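Local coordinates for uncharacterized protein MJ1062 (Methanocaldococcus jannaschii, PDB 3EO4) that is of unknown function, though this C-terminal domain of a longer protein has the GNAT fold and is probably an acyltransferase, as relatives of the family are, at residues I66-L69 and T74-K77; A127-L132 and K140-L145; T150-G153 and E157-Y160. One frame throughout, in Å; residues are numbered along the deposited sequence.

Contact 1: I66-L69 and T74-K77; sequences IILL and TIRK
Leu69 and Arg76 run alongside each other across the two strands, their side chains leaving the same face of the sheet. With CG anti to the backbone N (chi1 168°), Leu69 carries its CD2 methyl over one face of the Arg76 guanidinium, 3.5 Å above the plane and displaced from the centre of the group; the nearest side-chain atoms are Leu69 CD2 and Arg76 NH2, 3.7 Å apart. The Arg76 chain, extended from CG to NE, ends in a salt bridge from NE to Glu99, and its cationic group also meets Trp49 of the second subunit in a cation-pi contact.

On the other face, the Lys77 chain leans on two neighbours. Its CG is 3.3 Å from Ile66 CG2, a tight approach in which the two chains cross at a slant, and 3.7 Å from Leu68 CD1, beside which Lys77 runs in the same direction.

Two reciprocal backbone bonds set this register: Leu69 N to Arg76 O at 2.8 Å, close to straight at 163°, and Arg76 N to Leu69 O at 2.9 Å. Leu68 and Lys77 form the adjoining non-hydrogen-bonded pair, where Leu68 CA also makes a CA-H...O contact with Arg76 O (3.2 Å). Alternating pair types over a short connection identify a beta hairpin, here formed by strands 63-71 and 74-84, the third and fourth of the five-stranded antiparallel sheet of the GNAT fold.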
loop_
_atom_site.group_PDB
_atom_site.type_symbol
_atom_site.label_atom_id
_atom_site.label_comp_id
_atom_site.label_asym_id
_atom_site.label_seq_id
_atom_site.Cartn_x
_atom_site.Cartn_y
_atom_site.Cartn_z
ATOM N N ILE A 66 -12.825 3.876 3.777
ATOM C CA ILE A 66 -12.096 2.675 3.467
ATOM C C ILE A 66 -13.138 1.617 3.106
ATOM O O ILE A 66 -14.177 1.497 3.773
ATOM C CB ILE A 66 -11.315 2.167 4.723
ATOM C CG1 ILE A 66 -10.388 3.264 5.262
ATOM C CG2 ILE A 66 -10.516 0.931 4.408
ATOM C CD1 ILE A 66 -9.351 3.739 4.222
ATOM N N ILE A 67 -12.829 0.835 2.081
ATOM C CA ILE A 67 -13.656 -0.293 1.656
ATOM C C ILE A 67 -13.158 -1.569 2.342
ATOM O O ILE A 67 -11.997 -1.930 2.221
ATOM C CB ILE A 67 -13.575 -0.483 0.131
ATOM C CG1 ILE A 67 -13.919 0.832 -0.600
ATOM C CG2 ILE A 67 -14.437 -1.673 -0.299
ATOM C CD1 ILE A 67 -13.549 0.835 -2.079
ATOM N N LEU A 68 -14.043 -2.234 3.064
ATOM C CA LEU A 68 -13.698 -3.436 3.769
ATOM C C LEU A 68 -14.318 -4.615 3.059
ATOM O O LEU A 68 -15.468 -4.555 2.665
ATOM C CB LEU A 68 -14.265 -3.352 5.169
ATOM C CG LEU A 68 -13.494 -2.691 6.321
ATOM C CD1 LEU A 68 -12.435 -1.692 5.919
ATOM C CD2 LEU A 68 -14.468 -2.124 7.373
ATOM N N LEU A 69 -13.561 -5.689 2.881
ATOM C CA LEU A 69 -14.100 -6.894 2.285
ATOM C C LEU A 69 -14.153 -7.943 3.387
ATOM O O LEU A 69 -13.152 -8.202 4.046
ATOM C CB LEU A 69 -13.259 -7.375 1.087
ATOM C CG LEU A 69 -13.581 -8.793 0.569
ATOM C CD1 LEU A 69 -14.989 -8.925 -0.043
ATOM C CD2 LEU A 69 -12.562 -9.297 -0.411
ATOM N N THR A 74 -14.107 -12.851 7.848
ATOM C CA THR A 74 -13.061 -12.020 8.382
ATOM C C THR A 74 -12.865 -10.812 7.478
ATOM O O THR A 74 -12.833 -10.951 6.251
ATOM C CB THR A 74 -11.784 -12.825 8.559
ATOM O OG1 THR A 74 -11.850 -13.491 9.829
ATOM C CG2 THR A 74 -10.555 -11.920 8.518
ATOM N N ILE A 75 -12.749 -9.624 8.073
ATOM C CA ILE A 75 -12.712 -8.412 7.262
ATOM C C ILE A 75 -11.280 -7.892 7.013
ATOM O O ILE A 75 -10.425 -8.016 7.881
ATOM C CB ILE A 75 -13.660 -7.287 7.818
ATOM C CG1 ILE A 75 -12.884 -6.204 8.561
ATOM C CG2 ILE A 75 -14.775 -7.824 8.729
ATOM C CD1 ILE A 75 -12.601 -5.081 7.671
ATOM N N ARG A 76 -11.046 -7.297 5.839
ATOM C CA ARG A 76 -9.765 -6.683 5.494
ATOM C C ARG A 76 -9.973 -5.417 4.656
ATOM O O ARG A 76 -11.021 -5.259 4.036
ATOM C CB ARG A 76 -8.868 -7.691 4.756
ATOM C CG ARG A 76 -9.062 -7.761 3.220
ATOM C CD ARG A 76 -8.119 -8.816 2.638
ATOM N NE ARG A 76 -8.253 -9.028 1.197
ATOM C CZ ARG A 76 -8.935 -10.049 0.674
ATOM N NH1 ARG A 76 -9.550 -10.913 1.470
ATOM N NH2 ARG A 76 -8.991 -10.224 -0.640
ATOM N N LYS A 77 -8.972 -4.526 4.643
ATOM C CA LYS A 77 -9.005 -3.260 3.866
ATOM C C LYS A 77 -8.531 -3.437 2.434
ATOM O O LYS A 77 -7.401 -3.880 2.200
ATOM C CB LYS A 77 -8.105 -2.221 4.526
ATOM C CG LYS A 77 -8.725 -1.489 5.706
ATOM C CD LYS A 77 -8.242 -1.933 7.055
ATOM C CE LYS A 77 -6.717 -1.863 7.220
ATOM N NZ LYS A 77 -6.261 -0.484 7.031
#

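Contact 2: A127-L132 and K140-L145; sequences AHARIL and KLFESL
Phe142 is the hub of this contact, its ring lying between the strand and the helix, with Ala129 and Ile131 as the strand residues that meet it. The Ala129 methyl sits almost exactly over the ring: CB is 3.6 Å from the Phe142 centroid and only 11° off the ring normal, the geometry of a CH-pi contact. Its distances to the six ring carbons accordingly differ little, from 3.7 Å at Phe142 CE1 to 4.1 Å at Phe142 CG. Ile131 comes in differently. Its CD1, carried out on an extended chain (chi2 169°), reaches Phe142 CD2 at 3.6 Å on an oblique approach.

The ring's opposite face is covered from its own helix, where Leu141 CD2 stands 4.2 Å above the plane over the centre, so that the ring is sandwiched between two methyl groups. Phe147 adds an edge-to-face ring contact. Nearby, Ser144 OG donates to Leu141 O at 2.7 Å and also bonds to Arg109.

Ala129, Ile131 and Phe142 are all buried, and the contact between the segments is entirely apolar. It packs helix 136-144 back on the strand it follows, 126-132, in the C-terminal half of the GNAT domain, while the backbone of Ala129 and Ile131 pairs with strand 157-163 alongside. Ile95 of strand 92-97 and Val112 of helix 107-121 also touch Phe142, which therefore packs where two helices meet the strands of both sheets.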
loop_
_atom_site.group_PDB
_atom_site.type_symbol
_atom_site.label_atom_id
_atom_site.label_comp_id
_atom_site.label_asym_id
_atom_site.label_seq_id
_atom_site.Cartn_x
_atom_site.Cartn_y
_atom_site.Cartn_z
ATOM N N ALA A 127 -24.742 13.210 -9.213
ATOM C CA ALA A 127 -23.366 12.923 -8.834
ATOM C C ALA A 127 -22.577 12.662 -10.107
ATOM O O ALA A 127 -23.163 12.314 -11.143
ATOM C CB ALA A 127 -23.267 11.704 -7.869
ATOM N N HIS A 128 -21.255 12.836 -10.033
ATOM C CA HIS A 128 -20.413 12.597 -11.193
ATOM C C HIS A 128 -19.092 11.941 -10.839
ATOM O O HIS A 128 -18.747 11.829 -9.674
ATOM C CB HIS A 128 -20.205 13.884 -12.022
ATOM C CG HIS A 128 -19.359 14.922 -11.349
ATOM N ND1 HIS A 128 -19.886 15.909 -10.548
ATOM C CD2 HIS A 128 -18.026 15.155 -11.399
ATOM C CE1 HIS A 128 -18.914 16.692 -10.114
ATOM N NE2 HIS A 128 -17.775 16.258 -10.619
ATOM N N ALA A 129 -18.370 11.500 -11.862
ATOM C CA ALA A 129 -17.030 10.918 -11.717
ATOM C C ALA A 129 -16.163 11.534 -12.822
ATOM O O ALA A 129 -16.668 11.823 -13.892
ATOM C CB ALA A 129 -17.093 9.397 -11.863
ATOM N N ARG A 130 -14.888 11.779 -12.542
ATOM C CA ARG A 130 -13.930 12.242 -13.562
ATOM C C ARG A 130 -13.060 11.043 -13.891
ATOM O O ARG A 130 -12.485 10.434 -12.982
ATOM C CB ARG A 130 -13.044 13.412 -13.063
ATOM C CG ARG A 130 -13.815 14.587 -12.463
ATOM C CD ARG A 130 -12.873 15.745 -12.015
ATOM N NE ARG A 130 -12.299 16.393 -13.176
ATOM C CZ ARG A 130 -12.549 17.628 -13.578
ATOM N NH1 ARG A 130 -13.365 18.429 -12.889
ATOM N NH2 ARG A 130 -11.944 18.072 -14.677
ATOM N N ILE A 131 -12.983 10.691 -15.173
ATOM C CA ILE A 131 -12.287 9.465 -15.564
ATOM C C ILE A 131 -11.345 9.687 -16.743
ATOM O O ILE A 131 -11.723 10.310 -17.763
ATOM C CB ILE A 131 -13.273 8.291 -15.869
ATOM C CG1 ILE A 131 -14.355 8.144 -14.774
ATOM C CG2 ILE A 131 -12.523 6.963 -15.984
ATOM C CD1 ILE A 131 -15.509 7.171 -15.150
ATOM N N LEU A 132 -10.118 9.188 -16.605
ATOM C CA LEU A 132 -9.181 9.212 -17.736
ATOM C C LEU A 132 -9.596 8.184 -18.791
ATOM O O LEU A 132 -10.067 7.075 -18.459
ATOM C CB LEU A 132 -7.752 8.927 -17.298
ATOM C CG LEU A 132 -6.865 9.932 -16.585
ATOM C CD1 LEU A 132 -5.465 9.472 -16.857
ATOM C CD2 LEU A 132 -7.038 11.406 -17.051
ATOM N N LYS A 140 -16.291 1.180 -17.176
ATOM C CA LYS A 140 -17.267 0.087 -17.075
ATOM C C LYS A 140 -18.005 0.074 -15.752
ATOM O O LYS A 140 -19.206 -0.176 -15.709
ATOM C CB LYS A 140 -16.574 -1.251 -17.248
ATOM C CG LYS A 140 -16.187 -1.469 -18.663
ATOM C CD LYS A 140 -15.447 -2.759 -18.824
ATOM C CE LYS A 140 -15.321 -3.099 -20.304
ATOM N NZ LYS A 140 -15.154 -4.564 -20.417
ATOM N N LEU A 141 -17.274 0.333 -14.679
ATOM C CA LEU A 141 -17.853 0.450 -13.343
ATOM C C LEU A 141 -19.004 1.469 -13.310
ATOM O O LEU A 141 -20.125 1.133 -12.923
ATOM C CB LEU A 141 -16.755 0.813 -12.306
ATOM C CG LEU A 141 -16.975 0.816 -10.775
ATOM C CD1 LEU A 141 -15.666 1.108 -10.101
ATOM C CD2 LEU A 141 -18.029 1.813 -10.288
ATOM N N PHE A 142 -18.727 2.704 -13.713
ATOM C CA PHE A 142 -19.712 3.785 -13.575
ATOM C C PHE A 142 -20.864 3.677 -14.566
ATOM O O PHE A 142 -22.027 3.927 -14.201
ATOM C CB PHE A 142 -19.040 5.159 -13.662
ATOM C CG PHE A 142 -18.273 5.531 -12.418
ATOM C CD1 PHE A 142 -18.937 6.021 -11.297
ATOM C CD2 PHE A 142 -16.881 5.372 -12.365
ATOM C CE1 PHE A 142 -18.224 6.376 -10.144
ATOM C CE2 PHE A 142 -16.165 5.701 -11.228
ATOM C CZ PHE A 142 -16.822 6.196 -10.119
ATOM N N GLU A 143 -20.554 3.266 -15.796
ATOM C CA GLU A 143 -21.615 2.961 -16.756
ATOM C C GLU A 143 -22.494 1.777 -16.293
ATOM O O GLU A 143 -23.683 1.740 -16.582
ATOM C CB GLU A 143 -21.062 2.737 -18.171
ATOM C CG GLU A 143 -20.319 3.981 -18.757
ATOM C CD GLU A 143 -20.034 3.872 -20.245
ATOM O OE1 GLU A 143 -19.880 2.739 -20.746
ATOM O OE2 GLU A 143 -19.956 4.926 -20.920
ATOM N N SER A 144 -21.946 0.820 -15.558
ATOM C CA SER A 144 -22.820 -0.256 -15.050
ATOM C C SER A 144 -23.831 0.300 -14.023
ATOM O O SER A 144 -24.857 -0.299 -13.753
ATOM C CB SER A 144 -22.012 -1.412 -14.466
ATOM O OG SER A 144 -21.641 -1.125 -13.127
ATOM N N LEU A 145 -23.543 1.470 -13.483
ATOM C CA LEU A 145 -24.446 2.127 -12.536
ATOM C C LEU A 145 -25.259 3.241 -13.182
ATOM O O LEU A 145 -25.899 4.039 -12.487
ATOM C CB LEU A 145 -23.679 2.676 -11.328
ATOM C CG LEU A 145 -22.974 1.652 -10.445
ATOM C CD1 LEU A 145 -22.017 2.354 -9.475
ATOM C CD2 LEU A 145 -23.960 0.728 -9.712
#

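Contact 3: T150-G153 and E157-Y160; sequences TKKG and EWIY
Ile159 and Lys151 meet at the tight, backbone-held part of this contact. Ile159 N donates to Lys151 O at 2.8 Å with an N-H...O angle of 168°, and Ile159 O receives Thr150 N at 2.8 Å in the carbonyl plane, and a second, weak bond from Lys151 N. On the sheet face of Lys151, the Ile159 branch is closely fitted: CG1 lies 3.5 Å from Lys151 O, and CD1 reaches Gly153 CA at 3.7 Å. Gly153, with no side chain to intervene, also lets Glu157 OE1 pack beside its backbone while its N bonds Glu157 O at 2.7 Å, the donor standing well above the carbonyl plane. The Glu157 carboxylate is itself held by salt bridges to Arg130 and Arg154.

Thr150 and Lys151 both stand opposite the single residue Ile159, which defines a classic beta bulge. It lies where the chain turns a corner at Lys151, leaving strand 148-150 of the antiparallel C-terminal sheet of the GNAT domain before the chain returns as strand 157-163.

The solvent-facing side, held by side chains and not by regular backbone bonds, belongs to Lys152 and Trp158, whose CB atoms point away from the opposing segments. Lys152 crosses the indole slantwise, its CG over the face and 3.6 Å from Trp158 CZ3. Bends at chi3 (99°) and chi4 bring NZ round over the six-membered ring, 4.9 Å from its centroid and 13° off the normal, a loose cation-pi contact; NZ also bonds Arg154 O. Lys149 makes a further cation-pi contact with the indole, and Glu133 receives Trp158 NE1. Thr150, Lys151 and Lys152 are all solvent-exposed.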
loop_
_atom_site.group_PDB
_atom_site.type_symbol
_atom_site.label_atom_id
_atom_site.label_comp_id
_atom_site.label_asym_id
_atom_site.label_seq_id
_atom_site.Cartn_x
_atom_site.Cartn_y
_atom_site.Cartn_z
ATOM N N THR A 150 -20.698 12.815 -20.262
ATOM C CA THR A 150 -21.450 14.064 -20.365
ATOM C C THR A 150 -20.669 15.220 -20.985
ATOM O O THR A 150 -21.234 16.012 -21.724
ATOM C CB THR A 150 -22.042 14.439 -18.970
ATOM O OG1 THR A 150 -23.404 14.008 -18.910
ATOM C CG2 THR A 150 -22.010 15.920 -18.695
ATOM N N LYS A 151 -19.369 15.281 -20.710
ATOM C CA LYS A 151 -18.605 16.520 -20.837
ATOM C C LYS A 151 -17.111 16.205 -20.739
ATOM O O LYS A 151 -16.724 15.301 -20.014
ATOM C CB LYS A 151 -19.000 17.449 -19.680
ATOM C CG LYS A 151 -18.593 18.908 -19.821
ATOM C CD LYS A 151 -18.597 19.634 -18.451
ATOM C CE LYS A 151 -19.885 19.431 -17.670
ATOM N NZ LYS A 151 -20.159 20.558 -16.717
ATOM N N LYS A 152 -16.273 16.945 -21.458
ATOM C CA LYS A 152 -14.815 16.844 -21.275
ATOM C C LYS A 152 -14.430 17.325 -19.882
ATOM O O LYS A 152 -15.028 18.261 -19.358
ATOM C CB LYS A 152 -14.080 17.712 -22.305
ATOM C CG LYS A 152 -13.550 16.991 -23.528
ATOM C CD LYS A 152 -12.350 17.759 -24.132
ATOM C CE LYS A 152 -10.947 17.174 -23.724
ATOM N NZ LYS A 152 -10.893 16.244 -22.502
ATOM N N GLY A 153 -13.450 16.677 -19.271
ATOM C CA GLY A 153 -12.790 17.244 -18.097
ATOM C C GLY A 153 -11.555 17.948 -18.646
ATOM O O GLY A 153 -11.635 18.615 -19.665
ATOM N N GLU A 157 -9.487 13.403 -20.154
ATOM C CA GLU A 157 -10.342 13.192 -18.985
ATOM C C GLU A 157 -11.813 13.526 -19.340
ATOM O O GLU A 157 -12.089 14.524 -20.026
ATOM C CB GLU A 157 -9.852 14.090 -17.851
ATOM C CG GLU A 157 -10.475 13.860 -16.490
ATOM C CD GLU A 157 -10.067 14.931 -15.484
ATOM O OE1 GLU A 157 -10.304 16.123 -15.750
ATOM O OE2 GLU A 157 -9.528 14.582 -14.424
ATOM N N TRP A 158 -12.738 12.687 -18.867
ATOM C CA TRP A 158 -14.159 12.822 -19.162
ATOM C C TRP A 158 -14.995 12.836 -17.899
ATOM O O TRP A 158 -14.712 12.108 -16.950
ATOM C CB TRP A 158 -14.624 11.643 -20.020
ATOM C CG TRP A 158 -13.996 11.672 -21.322
ATOM C CD1 TRP A 158 -12.875 11.012 -21.701
ATOM C CD2 TRP A 158 -14.392 12.475 -22.435
ATOM N NE1 TRP A 158 -12.559 11.325 -22.994
ATOM C CE2 TRP A 158 -13.472 12.231 -23.469
ATOM C CE3 TRP A 158 -15.449 13.368 -22.662
ATOM C CZ2 TRP A 158 -13.573 12.835 -24.714
ATOM C CZ3 TRP A 158 -15.550 13.976 -23.904
ATOM C CH2 TRP A 158 -14.615 13.703 -24.913
ATOM N N ILE A 159 -16.044 13.652 -17.913
ATOM C CA ILE A 159 -17.026 13.651 -16.838
ATOM C C ILE A 159 -18.187 12.767 -17.258
ATOM O O ILE A 159 -18.659 12.859 -18.410
ATOM C CB ILE A 159 -17.583 15.063 -16.582
ATOM C CG1 ILE A 159 -16.464 16.125 -16.640
ATOM C CG2 ILE A 159 -18.430 15.091 -15.306
ATOM C CD1 ILE A 159 -15.290 15.845 -15.740
ATOM N N TYR A 160 -18.603 11.922 -16.316
ATOM C CA TYR A 160 -19.700 10.997 -16.430
ATOM C C TYR A 160 -20.661 11.346 -15.292
ATOM O O TYR A 160 -20.217 11.463 -14.149
ATOM C CB TYR A 160 -19.189 9.564 -16.203
ATOM C CG TYR A 160 -18.401 8.985 -17.348
ATOM C CD1 TYR A 160 -18.969 8.035 -18.172
ATOM C CD2 TYR A 160 -17.077 9.381 -17.599
ATOM C CE1 TYR A 160 -18.267 7.505 -19.239
ATOM C CE2 TYR A 160 -16.358 8.853 -18.668
ATOM C CZ TYR A 160 -16.973 7.923 -19.478
ATOM O OH TYR A 160 -16.294 7.371 -20.515
#

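In the fold
From the N terminus the chain meets the contacts in series, and none nests within or crosses another. Contact 1 closes a short hairpin loop in the antiparallel N-terminal sheet. After strand 92-97 and helix 107-121, contact 2 closes the turn and helix that follow strand 126-132, tying helix 136-144 to the second sheet. Contact 3 then closes the last hairpin of the domain. Contacts 2 and 3 touch directly, because strands 126-132 and 157-163 are neighbours in that sheet. Contact 1 lies across the chain's centre from both, its centre about 22 Å from that of contact 2 and about 31 Å from that of contact 3.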